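Local atomic coordinates of putative oxidoreductase yhhX (Escherichia coli K-12, PDB entry 3F4L), a protein that probably acts as an NADP-dependent oxidoreductase of the Gfo/Idh/MocA family, perhaps oxidising scyllo-inositol. Residues Gly170-Gly174 / Ile328-Phe333; Asp191-Ile197 / Ser337-Leu343; His30-Ile34 / Val60-Val66. All blocks are in the same frame, centred on the assembly; numbering follows the deposited sequence.

Interaction 1: Gly170-Gly174 / Ile328-Phe333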
ATOM      1  N   GLY A 170      18.534  11.272  -2.302  1.00 18.82           N
ATOM      2  CA  GLY A 170      17.648  10.374  -1.582  1.00 18.15           C
ATOM      3  C   GLY A 170      17.271   9.097  -2.301  1.00 18.81           C
ATOM      4  O   GLY A 170      17.670   8.865  -3.442  1.00 18.86           O
ATOM      5  N   ALA A 171      16.472   8.278  -1.620  1.00 15.22           N
ATOM      6  CA  ALA A 171      16.017   7.002  -2.147  1.00 15.77           C
ATOM      7  C   ALA A 171      15.045   7.126  -3.319  1.00 14.10           C
ATOM      8  O   ALA A 171      15.040   6.273  -4.211  1.00 14.53           O
ATOM      9  CB  ALA A 171      15.370   6.180  -1.022  1.00 12.82           C
ATOM     10  N   PHE A 172      14.220   8.172  -3.310  1.00 12.41           N
ATOM     11  CA  PHE A 172      13.254   8.380  -4.383  1.00 14.04           C
ATOM     12  C   PHE A 172      13.958   8.557  -5.728  1.00 15.60           C
ATOM     13  O   PHE A 172      13.619   7.888  -6.706  1.00 14.65           O
ATOM     14  CB  PHE A 172      12.361   9.586  -4.074  1.00 15.36           C
ATOM     15  CG  PHE A 172      11.160   9.695  -4.978  1.00 18.29           C
ATOM     16  CD1 PHE A 172      10.493   8.553  -5.406  1.00 18.88           C
ATOM     17  CD2 PHE A 172      10.677  10.937  -5.373  1.00 18.89           C
ATOM     18  CE1 PHE A 172       9.360   8.646  -6.213  1.00 20.34           C
ATOM     19  CE2 PHE A 172       9.543  11.040  -6.179  1.00 19.24           C
ATOM     20  CZ  PHE A 172       8.886   9.897  -6.596  1.00 18.10           C
ATOM     21  N   TYR A 173      14.955   9.436  -5.781  1.00 18.35           N
ATOM     22  CA  TYR A 173      15.703   9.623  -7.021  1.00 20.85           C
ATOM     23  C   TYR A 173      16.556   8.381  -7.266  1.00 21.82           C
ATOM     24  O   TYR A 173      16.642   7.881  -8.386  1.00 24.33           O
ATOM     25  CB  TYR A 173      16.624  10.846  -6.934  1.00 21.98           C
ATOM     26  CG  TYR A 173      16.035  12.133  -7.485  1.00 23.22           C
ATOM     27  CD1 TYR A 173      15.093  12.875  -6.760  1.00 24.12           C
ATOM     28  CD2 TYR A 173      16.411  12.598  -8.742  1.00 25.24           C
ATOM     29  CE1 TYR A 173      14.544  14.053  -7.290  1.00 25.76           C
ATOM     30  CE2 TYR A 173      15.873  13.761  -9.279  1.00 24.96           C
ATOM     31  CZ  TYR A 173      14.944  14.482  -8.557  1.00 25.55           C
ATOM     32  OH  TYR A 173      14.412  15.610  -9.125  1.00 26.42           O
ATOM     33  N   GLY A 174      17.169   7.883  -6.198  1.00 22.61           N
ATOM     34  CA  GLY A 174      18.045   6.725  -6.296  1.00 22.84           C
ATOM     35  C   GLY A 174      17.433   5.416  -6.761  1.00 23.51           C
ATOM     36  O   GLY A 174      17.942   4.788  -7.691  1.00 25.31           O
ATOM     37  N   ILE A 328       8.089  13.409 -12.793  1.00 20.01           N
ATOM     38  CA  ILE A 328       7.486  12.857 -11.584  1.00 18.12           C
ATOM     39  C   ILE A 328       8.450  12.977 -10.399  1.00 19.42           C
ATOM     40  O   ILE A 328       8.058  13.385  -9.311  1.00 17.66           O
ATOM     41  CB  ILE A 328       7.069  11.373 -11.791  1.00 15.92           C
ATOM     42  CG1 ILE A 328       5.889  11.308 -12.783  1.00 16.69           C
ATOM     43  CG2 ILE A 328       6.654  10.755 -10.453  1.00 13.49           C
ATOM     44  CD1 ILE A 328       5.455   9.889 -13.201  1.00 11.52           C
ATOM     45  N   LEU A 329       9.717  12.637 -10.614  1.00 20.21           N
ATOM     46  CA  LEU A 329      10.701  12.739  -9.546  1.00 21.52           C
ATOM     47  C   LEU A 329      10.832  14.185  -9.047  1.00 22.67           C
ATOM     48  O   LEU A 329      10.799  14.440  -7.837  1.00 22.92           O
ATOM     49  CB  LEU A 329      12.064  12.223 -10.033  1.00 21.60           C
ATOM     50  CG  LEU A 329      12.159  10.704 -10.218  1.00 20.26           C
ATOM     51  CD1 LEU A 329      13.494  10.323 -10.839  1.00 18.55           C
ATOM     52  CD2 LEU A 329      11.987  10.028  -8.852  1.00 22.82           C
ATOM     53  N   GLU A 330      10.956  15.127  -9.976  1.00 22.78           N
ATOM     54  CA  GLU A 330      11.098  16.539  -9.619  1.00 25.11           C
ATOM     55  C   GLU A 330       9.911  17.072  -8.841  1.00 24.64           C
ATOM     56  O   GLU A 330      10.074  17.709  -7.804  1.00 23.86           O
ATOM     57  CB  GLU A 330      11.277  17.411 -10.871  1.00 28.57           C
ATOM     58  CG  GLU A 330      12.501  17.099 -11.716  1.00 34.36           C
ATOM     59  CD  GLU A 330      12.772  18.173 -12.763  1.00 38.70           C
ATOM     60  OE1 GLU A 330      11.822  18.567 -13.480  1.00 38.81           O
ATOM     61  OE2 GLU A 330      13.939  18.620 -12.870  1.00 40.41           O
ATOM     62  N   ARG A 331       8.710  16.817  -9.348  1.00 24.80           N
ATOM     63  CA  ARG A 331       7.503  17.308  -8.705  1.00 24.81           C
ATOM     64  C   ARG A 331       7.218  16.670  -7.347  1.00 24.70           C
ATOM     65  O   ARG A 331       6.310  17.095  -6.636  1.00 22.85           O
ATOM     66  CB  ARG A 331       6.306  17.145  -9.646  1.00 25.80           C
ATOM     67  CG  ARG A 331       6.460  17.955 -10.942  1.00 27.52           C
ATOM     68  CD  ARG A 331       5.125  18.135 -11.656  1.00 27.41           C
ATOM     69  NE  ARG A 331       4.187  18.873 -10.819  1.00 27.04           N
ATOM     70  CZ  ARG A 331       2.915  19.096 -11.130  1.00 29.88           C
ATOM     71  NH1 ARG A 331       2.416  18.633 -12.269  1.00 30.32           N
ATOM     72  NH2 ARG A 331       2.141  19.787 -10.298  1.00 29.18           N
ATOM     73  N   GLY A 332       8.004  15.665  -6.979  1.00 24.93           N
ATOM     74  CA  GLY A 332       7.805  15.036  -5.689  1.00 24.93           C
ATOM     75  C   GLY A 332       8.296  15.977  -4.601  1.00 24.80           C
ATOM     76  O   GLY A 332       7.894  15.875  -3.444  1.00 22.11           O
ATOM     77  N   PHE A 333       9.167  16.905  -4.983  1.00 25.19           N
ATOM     78  CA  PHE A 333       9.724  17.871  -4.042  1.00 26.80           C
ATOM     79  C   PHE A 333       9.186  19.279  -4.320  1.00 28.97           C
ATOM     80  O   PHE A 333       9.731  20.278  -3.854  1.00 27.59           O
ATOM     81  CB  PHE A 333      11.257  17.829  -4.123  1.00 24.84           C
ATOM     82  CG  PHE A 333      11.833  16.496  -3.738  1.00 23.23           C
ATOM     83  CD1 PHE A 333      11.931  16.123  -2.401  1.00 21.42           C
ATOM     84  CD2 PHE A 333      12.201  15.577  -4.713  1.00 21.97           C
ATOM     85  CE1 PHE A 333      12.380  14.855  -2.045  1.00 20.50           C
ATOM     86  CE2 PHE A 333      12.649  14.306  -4.363  1.00 20.34           C
ATOM     87  CZ  PHE A 333      12.738  13.946  -3.026  1.00 22.20           C
TER
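Leu329 supplies two CH-pi contacts, one to each aromatic ring at the start of helix 171-187. Its CD2 methyl sits almost squarely over the centre of the Phe172 ring, 3.6 Å from the centroid and 6° off the ring normal, while its CB lies over a face of the Tyr173 ring, 4.1 Å from that centroid and displaced toward the rim. Phe172 swings its CG away from the backbone N (chi1 -168°), which carries the ring across to the 328-333 segment.

The ring-to-ring contacts come at the edges of Phe172 and Tyr173: Phe333 CE2 lies 3.5 Å from Tyr173 CE1 and 4.0 Å from Phe172 CD2. Tyr173 and Phe333 meet rim to rim, planes 28° apart, neither covering the other. At the outer border the Tyr173 hydroxyl rests on the aliphatic part of Glu330, OH to CG 3.5 Å.

No hydrogen bond crosses between the segments, so the contact is apolar packing. Gly332 fits closely beside Phe172, where a side chain would run into ring atom CE2. Phe172 also packs on Tyr195 and Ile197 of strand 192-198, placing this helix-to-helix contact in the layer over the sheet of the C-terminal alpha/beta domain.

Interaction 2: Asp191-Ile197 / Ser337-Leu343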
ATOM      1  N   ASP A 191      -2.171  10.221 -14.938  1.00 17.56           N
ATOM      2  CA  ASP A 191      -2.994  11.421 -14.838  1.00 19.06           C
ATOM      3  C   ASP A 191      -2.607  12.205 -13.585  1.00 18.39           C
ATOM      4  O   ASP A 191      -2.513  13.435 -13.611  1.00 19.10           O
ATOM      5  CB  ASP A 191      -4.484  11.063 -14.723  1.00 17.60           C
ATOM      6  CG  ASP A 191      -4.999  10.286 -15.914  1.00 20.43           C
ATOM      7  OD1 ASP A 191      -4.617  10.626 -17.055  1.00 21.85           O
ATOM      8  OD2 ASP A 191      -5.796   9.341 -15.703  1.00 20.41           O
ATOM      9  N   HIS A 192      -2.412  11.475 -12.489  1.00 16.39           N
ATOM     10  CA  HIS A 192      -2.071  12.068 -11.202  1.00 18.75           C
ATOM     11  C   HIS A 192      -1.003  11.258 -10.473  1.00 19.87           C
ATOM     12  O   HIS A 192      -0.802  10.072 -10.747  1.00 20.31           O
ATOM     13  CB  HIS A 192      -3.294  12.097 -10.285  1.00 16.39           C
ATOM     14  CG  HIS A 192      -4.565  12.493 -10.967  1.00 19.62           C
ATOM     15  ND1 HIS A 192      -4.852  13.797 -11.310  1.00 19.95           N
ATOM     16  CD2 HIS A 192      -5.634  11.755 -11.354  1.00 17.42           C
ATOM     17  CE1 HIS A 192      -6.046  13.846 -11.878  1.00 21.42           C
ATOM     18  NE2 HIS A 192      -6.540  12.621 -11.915  1.00 20.26           N
ATOM     19  N   VAL A 193      -0.335  11.910  -9.529  1.00 18.64           N
ATOM     20  CA  VAL A 193       0.672  11.243  -8.715  1.00 17.45           C
ATOM     21  C   VAL A 193       0.528  11.679  -7.265  1.00 15.79           C
ATOM     22  O   VAL A 193       0.428  12.869  -6.979  1.00 18.20           O
ATOM     23  CB  VAL A 193       2.110  11.569  -9.168  1.00 15.90           C
ATOM     24  CG1 VAL A 193       3.103  10.865  -8.246  1.00 16.87           C
ATOM     25  CG2 VAL A 193       2.332  11.116 -10.608  1.00 19.76           C
ATOM     26  N   ALA A 194       0.488  10.711  -6.354  1.00 16.57           N
ATOM     27  CA  ALA A 194       0.408  11.000  -4.923  1.00 15.55           C
ATOM     28  C   ALA A 194       1.783  10.647  -4.347  1.00 15.10           C
ATOM     29  O   ALA A 194       2.287   9.542  -4.579  1.00 15.26           O
ATOM     30  CB  ALA A 194      -0.670  10.138  -4.248  1.00 12.57           C
ATOM     31  N   TYR A 195       2.374  11.571  -3.593  1.00 14.07           N
ATOM     32  CA  TYR A 195       3.691  11.371  -3.000  1.00 14.96           C
ATOM     33  C   TYR A 195       3.704  11.288  -1.469  1.00 17.91           C
ATOM     34  O   TYR A 195       2.965  11.997  -0.784  1.00 17.82           O
ATOM     35  CB  TYR A 195       4.650  12.512  -3.378  1.00 14.13           C
ATOM     36  CG  TYR A 195       4.810  12.843  -4.847  1.00 16.18           C
ATOM     37  CD1 TYR A 195       4.030  13.827  -5.451  1.00 15.77           C
ATOM     38  CD2 TYR A 195       5.794  12.218  -5.618  1.00 14.43           C
ATOM     39  CE1 TYR A 195       4.230  14.188  -6.780  1.00 16.22           C
ATOM     40  CE2 TYR A 195       6.001  12.568  -6.948  1.00 13.73           C
ATOM     41  CZ  TYR A 195       5.218  13.555  -7.523  1.00 19.10           C
ATOM     42  OH  TYR A 195       5.424  13.907  -8.842  1.00 20.56           O
ATOM     43  N   ASP A 196       4.577  10.422  -0.962  1.00 17.93           N
ATOM     44  CA  ASP A 196       4.834  10.228   0.463  1.00 19.75           C
ATOM     45  C   ASP A 196       6.341   9.981   0.494  1.00 20.81           C
ATOM     46  O   ASP A 196       6.803   8.895   0.141  1.00 21.66           O
ATOM     47  CB  ASP A 196       4.109   8.995   1.020  1.00 19.41           C
ATOM     48  CG  ASP A 196       4.692   8.528   2.352  1.00 23.16           C
ATOM     49  OD1 ASP A 196       5.061   9.396   3.179  1.00 24.08           O
ATOM     50  OD2 ASP A 196       4.778   7.297   2.582  1.00 22.91           O
ATOM     51  N   ILE A 197       7.101  10.992   0.898  1.00 20.37           N
ATOM     52  CA  ILE A 197       8.555  10.900   0.938  1.00 20.92           C
ATOM     53  C   ILE A 197       9.058  11.282   2.333  1.00 22.55           C
ATOM     54  O   ILE A 197       8.907  12.428   2.763  1.00 21.57           O
ATOM     55  CB  ILE A 197       9.181  11.853  -0.109  1.00 19.67           C
ATOM     56  CG1 ILE A 197       8.584  11.568  -1.495  1.00 19.50           C
ATOM     57  CG2 ILE A 197      10.703  11.676  -0.139  1.00 21.29           C
ATOM     58  CD1 ILE A 197       8.974  12.587  -2.569  1.00 15.88           C
ATOM     59  N   SER A 337       5.702  16.900   1.721  1.00 27.19           N
ATOM     60  CA  SER A 337       5.036  15.599   1.691  1.00 26.01           C
ATOM     61  C   SER A 337       4.132  15.440   2.918  1.00 24.73           C
ATOM     62  O   SER A 337       4.463  15.912   4.005  1.00 24.69           O
ATOM     63  CB  SER A 337       6.077  14.479   1.666  1.00 26.67           C
ATOM     64  OG  SER A 337       5.461  13.207   1.758  1.00 26.92           O
ATOM     65  N   PRO A 338       2.984  14.758   2.763  1.00 23.13           N
ATOM     66  CA  PRO A 338       2.486  14.139   1.530  1.00 21.95           C
ATOM     67  C   PRO A 338       1.809  15.137   0.610  1.00 20.91           C
ATOM     68  O   PRO A 338       1.298  16.159   1.062  1.00 21.81           O
ATOM     69  CB  PRO A 338       1.506  13.098   2.050  1.00 21.24           C
ATOM     70  CG  PRO A 338       0.868  13.823   3.185  1.00 22.54           C
ATOM     71  CD  PRO A 338       2.067  14.482   3.886  1.00 22.76           C
ATOM     72  N   SER A 339       1.807  14.844  -0.684  1.00 20.59           N
ATOM     73  CA  SER A 339       1.163  15.729  -1.648  1.00 20.48           C
ATOM     74  C   SER A 339       0.668  14.967  -2.873  1.00 20.41           C
ATOM     75  O   SER A 339       1.035  13.815  -3.101  1.00 17.75           O
ATOM     76  CB  SER A 339       2.131  16.828  -2.098  1.00 21.80           C
ATOM     77  OG  SER A 339       3.128  16.321  -2.974  1.00 18.50           O
ATOM     78  N   THR A 340      -0.172  15.619  -3.664  1.00 21.68           N
ATOM     79  CA  THR A 340      -0.687  15.014  -4.880  1.00 25.31           C
ATOM     80  C   THR A 340      -0.569  16.051  -5.990  1.00 25.82           C
ATOM     81  O   THR A 340      -0.628  17.258  -5.732  1.00 26.59           O
ATOM     82  CB  THR A 340      -2.162  14.595  -4.725  1.00 26.89           C
ATOM     83  OG1 THR A 340      -2.299  13.718  -3.599  1.00 29.60           O
ATOM     84  CG2 THR A 340      -2.642  13.869  -5.973  1.00 27.31           C
ATOM     85  N   VAL A 341      -0.379  15.583  -7.217  1.00 26.27           N
ATOM     86  CA  VAL A 341      -0.258  16.473  -8.362  1.00 26.23           C
ATOM     87  C   VAL A 341      -0.902  15.836  -9.587  1.00 27.67           C
ATOM     88  O   VAL A 341      -1.039  14.612  -9.675  1.00 27.22           O
ATOM     89  CB  VAL A 341       1.219  16.762  -8.711  1.00 25.39           C
ATOM     90  CG1 VAL A 341       1.962  17.293  -7.484  1.00 23.93           C
ATOM     91  CG2 VAL A 341       1.883  15.498  -9.231  1.00 22.15           C
ATOM     92  N   THR A 342      -1.303  16.682 -10.526  1.00 28.22           N
ATOM     93  CA  THR A 342      -1.888  16.220 -11.771  1.00 28.14           C
ATOM     94  C   THR A 342      -0.859  16.533 -12.849  1.00 27.12           C
ATOM     95  O   THR A 342      -0.278  17.621 -12.866  1.00 24.57           O
ATOM     96  CB  THR A 342      -3.203  16.958 -12.086  1.00 29.89           C
ATOM     97  OG1 THR A 342      -2.957  18.367 -12.135  1.00 35.27           O
ATOM     98  CG2 THR A 342      -4.236  16.676 -11.012  1.00 30.13           C
ATOM     99  N   LEU A 343      -0.606  15.569 -13.727  1.00 26.02           N
ATOM    100  CA  LEU A 343       0.361  15.760 -14.800  1.00 26.97           C
ATOM    101  C   LEU A 343      -0.294  16.277 -16.074  1.00 28.95           C
ATOM    102  O   LEU A 343      -1.272  15.703 -16.556  1.00 25.94           O
ATOM    103  CB  LEU A 343       1.073  14.442 -15.125  1.00 25.84           C
ATOM    104  CG  LEU A 343       2.248  13.986 -14.267  1.00 23.74           C
ATOM    105  CD1 LEU A 343       1.800  13.802 -12.847  1.00 24.87           C
ATOM    106  CD2 LEU A 343       2.805  12.681 -14.834  1.00 23.59           C
TER
HETATM  107  O   HOH W   1       5.138  12.198   4.056  1.00 34.61           O
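Tyr195 crosses Val341 at about a right angle and meets it with the ring edge, Tyr195 CE1 to Val341 CG2 3.6 Å. The two belong to neighbouring strands of an antiparallel pair at one end of the mixed sheet in the C-terminal alpha/beta domain, 192-198 against the edge strand 339-342. Val193 and Val341 form a hydrogen-bonded pair, as do Tyr195 and Ser339; the Tyr195 N to Ser339 O bond, 2.7 Å, is nearly straight at 176°. Val193 packs on the same face as Tyr195, and its CG2 meets Leu343 CD1 at 3.5 Å. This face turns to the helices: the Tyr195 hydroxyl is hydrogen-bonded to Ile328 O.

The other face carries His192, Ala194, Thr340 and Thr342. Thr342 runs alongside His192, its CG2 in the ring plane at the ND1 edge. Here the second subunit packs, with Thr340 OG1 hydrogen-bonded to Thr340 OG1 of that subunit and Asp196 OD2 in a salt bridge to its Lys220.

Beyond the strand pairing, Ser337 takes over with its side chain. OG stands anti to its own backbone N (chi1 175°) and accepts from Ile197 N at 2.9 Å, the N-H...O angle 166°.

Interaction 3: His30-Ile34 / Val60-Val66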
ATOM      1  N   HIS A  30      32.295  -4.793 -29.308  1.00 16.64           N
ATOM      2  CA  HIS A  30      33.716  -4.773 -28.985  1.00 19.01           C
ATOM      3  C   HIS A  30      34.002  -3.479 -28.230  1.00 18.36           C
ATOM      4  O   HIS A  30      33.735  -2.386 -28.739  1.00 18.83           O
ATOM      5  CB  HIS A  30      34.584  -4.812 -30.247  1.00 19.23           C
ATOM      6  CG  HIS A  30      36.040  -4.622 -29.960  1.00 19.22           C
ATOM      7  ND1 HIS A  30      36.686  -3.422 -30.155  1.00 21.94           N
ATOM      8  CD2 HIS A  30      36.952  -5.456 -29.408  1.00 20.59           C
ATOM      9  CE1 HIS A  30      37.934  -3.521 -29.731  1.00 21.52           C
ATOM     10  NE2 HIS A  30      38.120  -4.745 -29.271  1.00 18.75           N
ATOM     11  N   VAL A  31      34.522  -3.600 -27.011  1.00 16.58           N
ATOM     12  CA  VAL A  31      34.834  -2.421 -26.205  1.00 19.28           C
ATOM     13  C   VAL A  31      36.188  -1.895 -26.646  1.00 20.24           C
ATOM     14  O   VAL A  31      37.227  -2.453 -26.297  1.00 22.53           O
ATOM     15  CB  VAL A  31      34.868  -2.771 -24.693  1.00 20.33           C
ATOM     16  CG1 VAL A  31      35.209  -1.522 -23.865  1.00 18.86           C
ATOM     17  CG2 VAL A  31      33.508  -3.327 -24.272  1.00 19.39           C
ATOM     18  N   ALA A  32      36.169  -0.814 -27.414  1.00 22.27           N
ATOM     19  CA  ALA A  32      37.399  -0.240 -27.946  1.00 23.09           C
ATOM     20  C   ALA A  32      38.163   0.642 -26.974  1.00 22.48           C
ATOM     21  O   ALA A  32      39.391   0.615 -26.950  1.00 24.36           O
ATOM     22  CB  ALA A  32      37.092   0.541 -29.217  1.00 21.17           C
ATOM     23  N   HIS A  33      37.439   1.420 -26.176  1.00 19.96           N
ATOM     24  CA  HIS A  33      38.073   2.319 -25.223  1.00 19.02           C
ATOM     25  C   HIS A  33      37.294   2.426 -23.929  1.00 16.57           C
ATOM     26  O   HIS A  33      36.080   2.254 -23.892  1.00 14.32           O
ATOM     27  CB  HIS A  33      38.141   3.746 -25.764  1.00 18.24           C
ATOM     28  CG  HIS A  33      38.711   3.860 -27.140  1.00 21.68           C
ATOM     29  ND1 HIS A  33      40.065   3.887 -27.387  1.00 25.53           N
ATOM     30  CD2 HIS A  33      38.104   3.982 -28.344  1.00 21.16           C
ATOM     31  CE1 HIS A  33      40.269   4.022 -28.686  1.00 25.85           C
ATOM     32  NE2 HIS A  33      39.095   4.082 -29.288  1.00 24.34           N
ATOM     33  N   ILE A  34      38.022   2.746 -22.875  1.00 17.13           N
ATOM     34  CA  ILE A  34      37.420   3.001 -21.587  1.00 15.93           C
ATOM     35  C   ILE A  34      38.188   4.183 -21.035  1.00 18.56           C
ATOM     36  O   ILE A  34      39.379   4.087 -20.749  1.00 18.29           O
ATOM     37  CB  ILE A  34      37.508   1.810 -20.628  1.00 15.68           C
ATOM     38  CG1 ILE A  34      36.509   0.726 -21.063  1.00 12.84           C
ATOM     39  CG2 ILE A  34      37.171   2.277 -19.197  1.00 16.08           C
ATOM     40  CD1 ILE A  34      36.396  -0.432 -20.080  1.00 13.00           C
ATOM     41  N   VAL A  60      38.862   8.977 -27.674  1.00 34.32           N
ATOM     42  CA  VAL A  60      37.695   8.112 -27.780  1.00 31.96           C
ATOM     43  C   VAL A  60      36.664   8.730 -28.723  1.00 31.05           C
ATOM     44  O   VAL A  60      36.219   8.092 -29.678  1.00 30.81           O
ATOM     45  CB  VAL A  60      37.026   7.886 -26.401  1.00 29.40           C
ATOM     46  CG1 VAL A  60      35.830   6.979 -26.561  1.00 29.84           C
ATOM     47  CG2 VAL A  60      38.028   7.281 -25.419  1.00 29.28           C
ATOM     48  N   LEU A  61      36.295   9.979 -28.458  1.00 30.95           N
ATOM     49  CA  LEU A  61      35.301  10.662 -29.279  1.00 31.79           C
ATOM     50  C   LEU A  61      35.744  10.873 -30.723  1.00 33.04           C
ATOM     51  O   LEU A  61      34.910  11.070 -31.608  1.00 32.97           O
ATOM     52  CB  LEU A  61      34.921  12.000 -28.642  1.00 30.18           C
ATOM     53  CG  LEU A  61      34.301  11.879 -27.246  1.00 30.36           C
ATOM     54  CD1 LEU A  61      33.850  13.255 -26.763  1.00 30.75           C
ATOM     55  CD2 LEU A  61      33.129  10.909 -27.287  1.00 28.56           C
ATOM     56  N   ASN A  62      37.049  10.823 -30.967  1.00 34.43           N
ATOM     57  CA  ASN A  62      37.555  10.997 -32.323  1.00 35.73           C
ATOM     58  C   ASN A  62      37.694   9.678 -33.068  1.00 35.51           C
ATOM     59  O   ASN A  62      37.987   9.673 -34.264  1.00 35.86           O
ATOM     60  CB  ASN A  62      38.909  11.717 -32.316  1.00 35.65           C
ATOM     61  CG  ASN A  62      38.788  13.169 -31.917  1.00 35.75           C
ATOM     62  OD1 ASN A  62      37.743  13.790 -32.113  1.00 36.67           O
ATOM     63  ND2 ASN A  62      39.863  13.725 -31.369  1.00 38.03           N
ATOM     64  N   ASP A  63      37.487   8.564 -32.370  1.00 35.08           N
ATOM     65  CA  ASP A  63      37.598   7.249 -33.006  1.00 34.73           C
ATOM     66  C   ASP A  63      36.418   7.036 -33.955  1.00 34.12           C
ATOM     67  O   ASP A  63      35.264   6.984 -33.524  1.00 30.71           O
ATOM     68  CB  ASP A  63      37.611   6.131 -31.958  1.00 34.48           C
ATOM     69  CG  ASP A  63      37.942   4.775 -32.561  1.00 35.68           C
ATOM     70  OD1 ASP A  63      37.588   4.538 -33.738  1.00 34.41           O
ATOM     71  OD2 ASP A  63      38.546   3.937 -31.855  1.00 34.05           O
ATOM     72  N   PRO A  64      36.701   6.907 -35.265  1.00 35.22           N
ATOM     73  CA  PRO A  64      35.710   6.700 -36.328  1.00 35.03           C
ATOM     74  C   PRO A  64      34.839   5.461 -36.145  1.00 34.19           C
ATOM     75  O   PRO A  64      33.663   5.455 -36.512  1.00 34.36           O
ATOM     76  CB  PRO A  64      36.572   6.594 -37.586  1.00 35.82           C
ATOM     77  CG  PRO A  64      37.764   7.440 -37.252  1.00 36.41           C
ATOM     78  CD  PRO A  64      38.056   7.025 -35.837  1.00 35.49           C
ATOM     79  N   ASP A  65      35.420   4.412 -35.575  1.00 34.15           N
ATOM     80  CA  ASP A  65      34.698   3.164 -35.392  1.00 32.92           C
ATOM     81  C   ASP A  65      33.835   3.053 -34.141  1.00 31.31           C
ATOM     82  O   ASP A  65      33.116   2.070 -33.987  1.00 32.17           O
ATOM     83  CB  ASP A  65      35.678   1.995 -35.451  1.00 36.70           C
ATOM     84  CG  ASP A  65      36.491   1.988 -36.732  1.00 39.75           C
ATOM     85  OD1 ASP A  65      35.883   2.011 -37.832  1.00 40.11           O
ATOM     86  OD2 ASP A  65      37.739   1.965 -36.638  1.00 42.23           O
ATOM     87  N   VAL A  66      33.898   4.039 -33.250  1.00 26.87           N
ATOM     88  CA  VAL A  66      33.067   3.993 -32.046  1.00 26.08           C
ATOM     89  C   VAL A  66      31.670   4.492 -32.397  1.00 23.73           C
ATOM     90  O   VAL A  66      31.515   5.611 -32.887  1.00 22.94           O
ATOM     91  CB  VAL A  66      33.639   4.876 -30.907  1.00 26.49           C
ATOM     92  CG1 VAL A  66      32.621   4.974 -29.770  1.00 26.27           C
ATOM     93  CG2 VAL A  66      34.940   4.282 -30.389  1.00 25.50           C
TER
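Asp63 OD2 takes a short hydrogen bond from His33 NE2, 2.6 Å long with an N-H...O angle of 164°. The carboxylate offers its anti lone pair, the one turned away from OD1, and OD2 lies close to the plane of the imidazole. Ring and carboxylate planes stand 71° apart, so the acid comes in at the NE2 edge with its own plane steeply turned. A carboxylate this close would probably favour a positive charge on the ring.

The other oxygen fixes the rotation of the acid. Asp63 OD1 accepts from Asp65 N at 2.8 Å, closing an Asx turn at the start of the type I beta turn Asp63-Val66. Each carboxylate oxygen therefore has its own donor, one from the strand and one from the turn. Lys90 NZ, hydrogen-bonded to the backbone O of both Asp63 and Val66, holds the turn from outside.

Two valines pack on the histidine, one over a face and one at the edge. Val60 CG2 touches His33 CB at 3.6 Å, and Val60 CA lies over one face of the ring, offset toward its rim. Val66 CG2 reaches the ring edge instead, 3.8 Å from CD2. His33 keeps its CG anti to the carbonyl carbon (chi1 -50°), which carries the ring past Val60 toward the acid. An alanine at His33 would remove the imidazole, and Asp63 OD2 would probably lose its mate across the contact while a gap opened beside Val60 and Val66.

His52 also meets the His33 ring. The 60-66 segment leads from helix 58-61 into strand 66-71, and strands 29-35 and 66-71 lie on either side of strand 3-8 in the parallel sheet of the Rossmann fold, the nucleotide-binding fold of this family.

How the interactions relate
From the N terminus, interaction 3 comes first and closes a short loop, 25 residues between its segments, joining strand 29-35 to the end of helix 58-61 and the turn leading into strand 66-71 within the Rossmann domain. The chain then enters the C-terminal domain, where interactions 1 and 2 cross: 170-174 and 191-197 come in order, and their partners 328-333 and 337-343 follow in the same order about 140 to 155 residues later. The last helix and strand thus return to the helix and strand that opened the span, packing helix on helix and strand on strand. These two contacts touch, with centres about 11 Å apart, whereas interaction 3 lies about 34 Å from interaction 1 and about 43 Å from interaction 2, centre to centre.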